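Local coordinates for protein CalG4 (Micromonospora echinospora, PDB 3IA7) that belongs to the GT-B superfamily and has two domains, each built round a parallel beta sheet flanked by helices, with calcium bound where its two subunits meet, at residues A[233-238]-A[292-297]; A[247-252]-A[265-270]; A[301-306]-A[320-325]. All blocks are in the same frame, centred on the assembly; numbering follows the deposited sequence. Where two conformers were deposited one is given.

Contact 1: residues A[233-238]-A[292-297]. With CA (calcium ion), chain E.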
# COMPACT_ATOMS: atom_id res chain seq x y z
N VAL A 233 -13.89 -1.51 18.04
CA VAL A 233 -12.91 -0.49 17.65
C VAL A 233 -13.61 0.49 16.68
O VAL A 233 -14.31 0.07 15.75
CB VAL A 233 -11.65 -1.09 16.99
CG1 VAL A 233 -10.70 0.04 16.48
CG2 VAL A 233 -10.85 -2.00 17.99
N LEU A 234 -13.41 1.78 16.91
CA LEU A 234 -13.82 2.82 16.00
C LEU A 234 -12.62 3.52 15.42
O LEU A 234 -11.73 3.97 16.18
CB LEU A 234 -14.73 3.82 16.72
CG LEU A 234 -15.18 5.07 15.91
CD1 LEU A 234 -16.11 4.75 14.70
CD2 LEU A 234 -15.83 6.09 16.81
N LEU A 235 -12.58 3.67 14.09
CA LEU A 235 -11.60 4.57 13.46
C LEU A 235 -12.30 5.88 13.13
O LEU A 235 -13.36 5.90 12.50
CB LEU A 235 -10.98 3.95 12.19
CG LEU A 235 -10.00 4.84 11.35
CD1 LEU A 235 -8.85 5.27 12.17
CD2 LEU A 235 -9.47 4.08 10.15
N VAL A 236 -11.68 6.97 13.53
CA VAL A 236 -12.16 8.30 13.21
C VAL A 236 -11.10 9.03 12.37
O VAL A 236 -9.92 9.14 12.76
CB VAL A 236 -12.39 9.16 14.48
CG1 VAL A 236 -12.90 10.57 14.04
CG2 VAL A 236 -13.38 8.47 15.42
N SER A 237 -11.50 9.53 11.21
CA SER A 237 -10.52 10.25 10.37
C SER A 237 -11.21 11.32 9.56
O SER A 237 -12.26 11.05 9.01
CB SER A 237 -9.86 9.25 9.43
OG SER A 237 -8.88 9.91 8.65
N LEU A 238 -10.63 12.51 9.43
CA LEU A 238 -11.21 13.54 8.57
C LEU A 238 -10.30 13.88 7.40
O LEU A 238 -10.48 14.90 6.73
CB LEU A 238 -11.48 14.83 9.36
CG LEU A 238 -12.50 14.80 10.51
CD1 LEU A 238 -12.70 16.25 11.05
CD2 LEU A 238 -13.82 14.20 10.05
N HIS A 292 -5.26 0.46 7.34
CA HIS A 292 -5.64 -0.93 7.12
C HIS A 292 -5.60 -1.78 8.40
O HIS A 292 -6.49 -2.59 8.63
CB HIS A 292 -4.81 -1.61 6.03
CG HIS A 292 -5.48 -2.82 5.45
ND1 HIS A 292 -6.84 -2.88 5.23
CD2 HIS A 292 -4.98 -4.02 5.07
CE1 HIS A 292 -7.15 -4.07 4.72
NE2 HIS A 292 -6.04 -4.77 4.62
N SER A 293 -4.57 -1.58 9.23
CA SER A 293 -4.38 -2.37 10.45
C SER A 293 -5.53 -2.05 11.41
O SER A 293 -6.10 -2.94 12.07
CB SER A 293 -3.03 -2.04 11.12
OG SER A 293 -1.99 -2.14 10.14
N VAL A 294 -5.90 -0.78 11.46
CA VAL A 294 -7.01 -0.40 12.37
C VAL A 294 -8.33 -0.90 11.78
O VAL A 294 -9.14 -1.53 12.50
CB VAL A 294 -7.02 1.07 12.68
CG1 VAL A 294 -8.16 1.45 13.64
CG2 VAL A 294 -5.65 1.46 13.25
N LEU A 295 -8.56 -0.65 10.48
CA LEU A 295 -9.84 -1.07 9.83
C LEU A 295 -10.03 -2.56 9.92
O LEU A 295 -11.17 -3.03 10.01
CB LEU A 295 -9.96 -0.62 8.35
CG LEU A 295 -10.21 0.90 8.19
CD1 LEU A 295 -9.87 1.44 6.79
CD2 LEU A 295 -11.59 1.29 8.62
N ALA A 296 -8.94 -3.33 9.85
CA ALA A 296 -9.11 -4.80 9.95
C ALA A 296 -9.79 -5.24 11.25
O ALA A 296 -10.32 -6.33 11.30
CB ALA A 296 -7.74 -5.56 9.73
N HIS A 297 -9.75 -4.42 12.31
CA HIS A 297 -10.34 -4.74 13.60
C HIS A 297 -11.58 -3.89 13.87
O HIS A 297 -12.29 -4.10 14.85
CB HIS A 297 -9.34 -4.55 14.75
CG HIS A 297 -8.07 -5.31 14.57
ND1 HIS A 297 -6.99 -4.78 13.90
CD2 HIS A 297 -7.71 -6.57 14.93
CE1 HIS A 297 -6.02 -5.69 13.85
NE2 HIS A 297 -6.42 -6.77 14.49
CA CA E . -4.77 -8.70 14.78
O HOH W 1 -14.00 -4.14 16.91
O HOH W 2 -6.40 -10.33 14.72
O HOH W 3 -5.50 -8.93 17.00
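Leu235 reaches from strand 233-237 onto the flank of helix 291-295, meeting Val294 first and Leu295 last. Its CB lies 4.0 Å from Val294 CG1. CG stands anti to the backbone N (chi1 176°), which carries the fork out over the helix: Leu235 CD1 stays 4.2 Å from Val294 CG1, while Leu235 CD2 sits 3.8 Å from Leu295 CG. Both pairs of side chains cross at about a right angle. Val294 CG1 also takes Val233 CG1 at 4.1 Å, so a single methyl touches two strand residues.

At the Val233 end the contact turns polar. One water accepts from Val233 N and donates to His297 O, tying strand to helix exit. The His297 imidazole leads away from the strand: its ND1 gives a bent bond of 2.7 Å to Ser293 O, near the ring plane, and this holds the ring so that His297 NE2 binds the calcium ion at 2.6 Å. Two waters, Gln225, and Leu42 and Glu46 of the second subunit also bind that ion. Behind the intersubunit metal site lies ordinary helix-on-sheet packing, the layered build of a Rossmann-like GT-B domain.

Contact 2: residues A[247-252]-A[265-270]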
# COMPACT_ATOMS: atom_id res chain seq x y z
N GLU A 247 -12.15 20.53 18.06
CA GLU A 247 -13.43 20.39 18.77
C GLU A 247 -14.13 19.09 18.40
O GLU A 247 -14.65 18.38 19.27
CB GLU A 247 -14.33 21.60 18.45
CG GLU A 247 -14.59 21.82 16.93
CD GLU A 247 -13.46 22.60 16.19
OE1 GLU A 247 -12.62 23.27 16.84
OE2 GLU A 247 -13.44 22.54 14.93
N PHE A 248 -14.14 18.76 17.11
CA PHE A 248 -14.76 17.54 16.64
C PHE A 248 -14.06 16.32 17.28
O PHE A 248 -14.73 15.43 17.82
CB PHE A 248 -14.74 17.45 15.11
CG PHE A 248 -15.27 16.15 14.59
CD1 PHE A 248 -16.64 15.89 14.65
CD2 PHE A 248 -14.40 15.17 14.10
CE1 PHE A 248 -17.15 14.67 14.19
CE2 PHE A 248 -14.90 13.93 13.63
CZ PHE A 248 -16.30 13.70 13.69
N PHE A 249 -12.73 16.28 17.21
CA PHE A 249 -12.00 15.15 17.78
C PHE A 249 -12.22 15.05 19.31
O PHE A 249 -12.42 13.96 19.84
CB PHE A 249 -10.51 15.23 17.40
CG PHE A 249 -10.25 15.03 15.92
CD1 PHE A 249 -10.56 13.80 15.30
CD2 PHE A 249 -9.73 16.07 15.15
CE1 PHE A 249 -10.33 13.63 13.93
CE2 PHE A 249 -9.50 15.91 13.80
CZ PHE A 249 -9.80 14.70 13.19
N ARG A 250 -12.22 16.19 20.00
CA ARG A 250 -12.52 16.21 21.45
C ARG A 250 -13.93 15.67 21.73
O ARG A 250 -14.10 14.88 22.64
CB ARG A 250 -12.34 17.62 22.05
CG ARG A 250 -10.91 18.19 21.93
CD ARG A 250 -10.74 19.47 22.78
NE ARG A 250 -11.50 20.59 22.24
CZ ARG A 250 -10.96 21.67 21.67
NH1 ARG A 250 -9.63 21.79 21.56
NH2 ARG A 250 -11.75 22.63 21.21
N ALA A 251 -14.92 16.07 20.91
CA ALA A 251 -16.30 15.57 20.99
C ALA A 251 -16.38 14.08 20.79
O ALA A 251 -17.13 13.42 21.48
CB ALA A 251 -17.18 16.27 19.97
N CYS A 252 -15.60 13.56 19.83
CA CYS A 252 -15.51 12.10 19.56
C CYS A 252 -14.93 11.38 20.75
O CYS A 252 -15.45 10.34 21.15
CB CYS A 252 -14.65 11.81 18.29
SG CYS A 252 -15.51 12.20 16.77
N MSE A 265 -8.08 7.90 16.54
CA MSE A 265 -8.35 9.11 15.79
C MSE A 265 -7.12 9.48 15.00
O MSE A 265 -6.04 9.67 15.57
CB MSE A 265 -8.83 10.26 16.69
CG MSE A 265 -9.84 9.79 17.78
SE MSE A 265 -10.84 11.26 18.47
CE MSE A 265 -9.32 12.07 19.50
N ALA A 266 -7.26 9.56 13.67
CA ALA A 266 -6.19 10.02 12.77
C ALA A 266 -6.48 11.47 12.42
O ALA A 266 -7.50 11.78 11.76
CB ALA A 266 -6.17 9.19 11.50
N ILE A 267 -5.62 12.37 12.89
CA ILE A 267 -5.90 13.80 12.84
C ILE A 267 -5.14 14.55 11.73
O ILE A 267 -5.32 15.73 11.54
CB ILE A 267 -5.75 14.47 14.24
CG1 ILE A 267 -4.25 14.64 14.62
CG2 ILE A 267 -6.56 13.75 15.31
CD1 ILE A 267 -4.03 15.35 15.96
N GLY A 268 -4.28 13.84 10.99
CA GLY A 268 -3.57 14.43 9.86
C GLY A 268 -2.34 15.24 10.25
O GLY A 268 -2.05 15.41 11.43
N GLY A 269 -1.62 15.75 9.26
CA GLY A 269 -0.29 16.26 9.48
C GLY A 269 -0.25 17.71 9.82
O GLY A 269 0.84 18.29 9.95
N PHE A 270 -1.43 18.32 9.96
CA PHE A 270 -1.53 19.77 10.18
C PHE A 270 -2.05 20.11 11.58
O PHE A 270 -2.14 21.28 11.94
CB PHE A 270 -2.43 20.41 9.11
CG PHE A 270 -1.86 20.32 7.72
CD1 PHE A 270 -0.65 20.94 7.40
CD2 PHE A 270 -2.53 19.61 6.74
CE1 PHE A 270 -0.12 20.86 6.12
CE2 PHE A 270 -2.02 19.52 5.46
CZ PHE A 270 -0.80 20.14 5.13
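Ile267 sets its CG2 squarely over the face of the Phe249 ring, where a beta-alpha-beta crossover folds helix 246-256 back against strand 262-266. This CH-pi contact is almost exactly central, 3.7 Å from Ile267 CG2 to the Phe249 ring centroid and only 2° off the normal, with the methyl about equally far from all six ring carbons. A chi1 of 75° puts CG2 anti to the carbonyl carbon, beside the backbone N, and this is the branch that lies over the ring. Phe248 CD2 lies over the opposite face, toward the rim, so the phenyl is held on both sides.

Selenomethionine Met265 comes to the ring edge instead, a Met-aromatic contact with Met265 SE 5.4 Å from the Phe249 ring centroid. The bent tip brings Met265 CE to 4.0 Å from Phe249 CB. Val283 and Ala285 of the outermost strand 283-286 back the same side chain.

Beyond Ile267 the chain peels away from the helix. Gly269 N bonds to the Asn240 side-chain oxygen, OD1, and the exposed Phe270 ring turns to Phe242 rather than to the helix. Back in the packed end, Met265 SE lies 3.4 Å from Phe249 O and 3.9 Å from Cys252 CB.

Contact 3: residues A[301-306]-A[320-325]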
# COMPACT_ATOMS: atom_id res chain seq x y z
N CYS A 301 -16.37 3.02 11.03
CA CYS A 301 -15.45 4.13 10.74
C CYS A 301 -16.24 5.42 10.66
O CYS A 301 -17.26 5.46 9.94
CB CYS A 301 -14.74 3.84 9.39
SG CYS A 301 -13.55 5.16 8.92
N LEU A 302 -15.78 6.47 11.33
CA LEU A 302 -16.42 7.73 11.27
C LEU A 302 -15.50 8.62 10.44
O LEU A 302 -14.36 8.89 10.85
CB LEU A 302 -16.56 8.32 12.70
CG LEU A 302 -17.07 9.75 12.88
CD1 LEU A 302 -18.47 10.02 12.34
CD2 LEU A 302 -17.03 10.07 14.38
N THR A 303 -16.00 9.10 9.31
CA THR A 303 -15.12 9.71 8.31
C THR A 303 -15.82 10.79 7.53
O THR A 303 -17.04 10.91 7.60
CB THR A 303 -14.50 8.64 7.32
OG1 THR A 303 -13.56 9.29 6.45
CG2 THR A 303 -15.56 8.00 6.46
N HIS A 304 -15.03 11.62 6.82
CA HIS A 304 -15.56 12.69 5.96
C HIS A 304 -16.25 12.17 4.67
O HIS A 304 -17.17 12.81 4.15
CB HIS A 304 -14.47 13.72 5.63
CG HIS A 304 -13.21 13.12 5.08
ND1 HIS A 304 -12.58 12.03 5.67
CD2 HIS A 304 -12.46 13.45 4.00
CE1 HIS A 304 -11.52 11.70 4.95
NE2 HIS A 304 -11.42 12.55 3.94
N GLY A 305 -15.84 11.04 4.15
CA GLY A 305 -16.62 10.44 3.06
C GLY A 305 -16.10 10.69 1.64
O GLY A 305 -16.83 10.53 0.68
N THR A 306 -14.84 11.11 1.52
CA THR A 306 -14.18 11.16 0.21
C THR A 306 -14.14 9.73 -0.37
O THR A 306 -14.06 8.75 0.38
CB THR A 306 -12.74 11.72 0.33
OG1 THR A 306 -12.03 10.98 1.33
CG2 THR A 306 -12.79 13.19 0.75
N LEU A 320 -19.82 2.71 7.57
CA LEU A 320 -19.37 4.11 7.81
C LEU A 320 -20.43 4.97 8.50
O LEU A 320 -21.64 4.84 8.23
CB LEU A 320 -19.01 4.77 6.47
CG LEU A 320 -17.73 4.30 5.76
CD1 LEU A 320 -17.61 2.83 5.83
CD2 LEU A 320 -17.82 4.72 4.32
N VAL A 321 -19.98 5.88 9.36
CA VAL A 321 -20.79 7.04 9.70
C VAL A 321 -20.05 8.23 9.07
O VAL A 321 -18.83 8.39 9.25
CB VAL A 321 -20.96 7.23 11.20
CG1 VAL A 321 -21.82 8.48 11.51
CG2 VAL A 321 -21.61 5.95 11.83
N LEU A 322 -20.78 8.99 8.26
CA LEU A 322 -20.23 10.07 7.45
C LEU A 322 -20.50 11.43 8.06
O LEU A 322 -21.59 11.70 8.58
CB LEU A 322 -20.78 9.99 6.03
CG LEU A 322 -20.25 8.77 5.23
CD1 LEU A 322 -20.44 8.97 3.76
CD2 LEU A 322 -18.77 8.43 5.42
N VAL A 323 -19.49 12.30 8.00
CA VAL A 323 -19.64 13.71 8.34
C VAL A 323 -19.11 14.53 7.14
O VAL A 323 -17.99 15.08 7.16
CB VAL A 323 -18.98 13.99 9.69
CG1 VAL A 323 -19.88 13.41 10.85
CG2 VAL A 323 -17.56 13.44 9.79
N PRO A 324 -19.89 14.55 6.04
CA PRO A 324 -19.45 15.13 4.75
C PRO A 324 -19.22 16.63 4.73
O PRO A 324 -18.54 17.11 3.81
CB PRO A 324 -20.62 14.83 3.80
CG PRO A 324 -21.52 13.91 4.48
CD PRO A 324 -21.26 14.00 5.95
N HIS A 325 -19.79 17.37 5.67
CA HIS A 325 -19.59 18.82 5.67
C HIS A 325 -18.11 19.22 5.90
O HIS A 325 -17.72 20.36 5.64
CB HIS A 325 -20.52 19.49 6.68
CG HIS A 325 -20.09 19.34 8.11
ND1 HIS A 325 -20.28 18.18 8.83
CD2 HIS A 325 -19.50 20.22 8.96
CE1 HIS A 325 -19.82 18.34 10.05
NE2 HIS A 325 -19.34 19.57 10.16
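Thr303 presses its CG2 against Leu322 CD2 at 3.4 Å, tighter than usual van der Waals contact, the two side chains lying side by side and pointing the same way. They are bridge partners in parallel strands 298-303 and 320-322, the two ends of a beta-alpha-beta unit connected by helix 307-315. Over the paired residues the strand directions differ by 23°. Thr303 OG1 takes the place anti to the backbone N (chi1 -175°), which leaves CG2 wedged between N and the carbonyl carbon, hard up against the leucine. Gly305, with positive phi and no side chain, leaves Leu322 CD2 room to lie against its CA.

Three backbone bonds join the two segments: Val321 N to Cys301 O at 2.8 Å, Thr303 N to Val321 O at 2.9 Å, and, just past the end of strand 320-322, Val323 N to Thr303 O at 2.8 Å. On the face bearing Leu302 and Val321, Leu302 CD1 lies 3.8 Å from Val321 CG1, and Val323 CG1 comes alongside Leu302 CD1 at 4.0 Å from just beyond the strand end. Phe248 and Cys252 of helix 246-256 close over Leu302. On the other face Thr303 and Leu320 meet helix 307-315, Leu322 meets helix 331-339, and Leu295 lies on Cys301.

His304 ND1 makes a weak, strongly bent bond of 3.0 Å to Thr303 OG1 and another weak one to Ser237 O on the neighbouring strand. Thr306 then takes the N-cap position of helix 307-315, and Gly305 O is bonded to Ser333 OG. The last touch between the two segments is a buried one: His304 O, lacking a conventional hydrogen-bond partner, receives a CA-H...O contact from Pro324 CA at 3.3 Å.

All three contacts belong to one parallel sheet and are largely buried. Strand 233-237 of contact 1 runs between the strands of contacts 2 and 3, with Val236 O close to Ala266 N at 2.8 Å on one flank and Leu235 O close to Leu302 N at 2.7 Å on the other. Contact 3 is strand beside strand, joined by backbone bonds; contacts 1 and 2 lay helices on the sheet mainly through side chains, with a calcium ion and water at one edge of contact 1 and an aromatic ring at the heart of contact 2. Phe248 CZ packs on Val323 CG2, linking contacts 2 and 3. Contact 1 reaches the second subunit, whereas contact 3 touches no other chain.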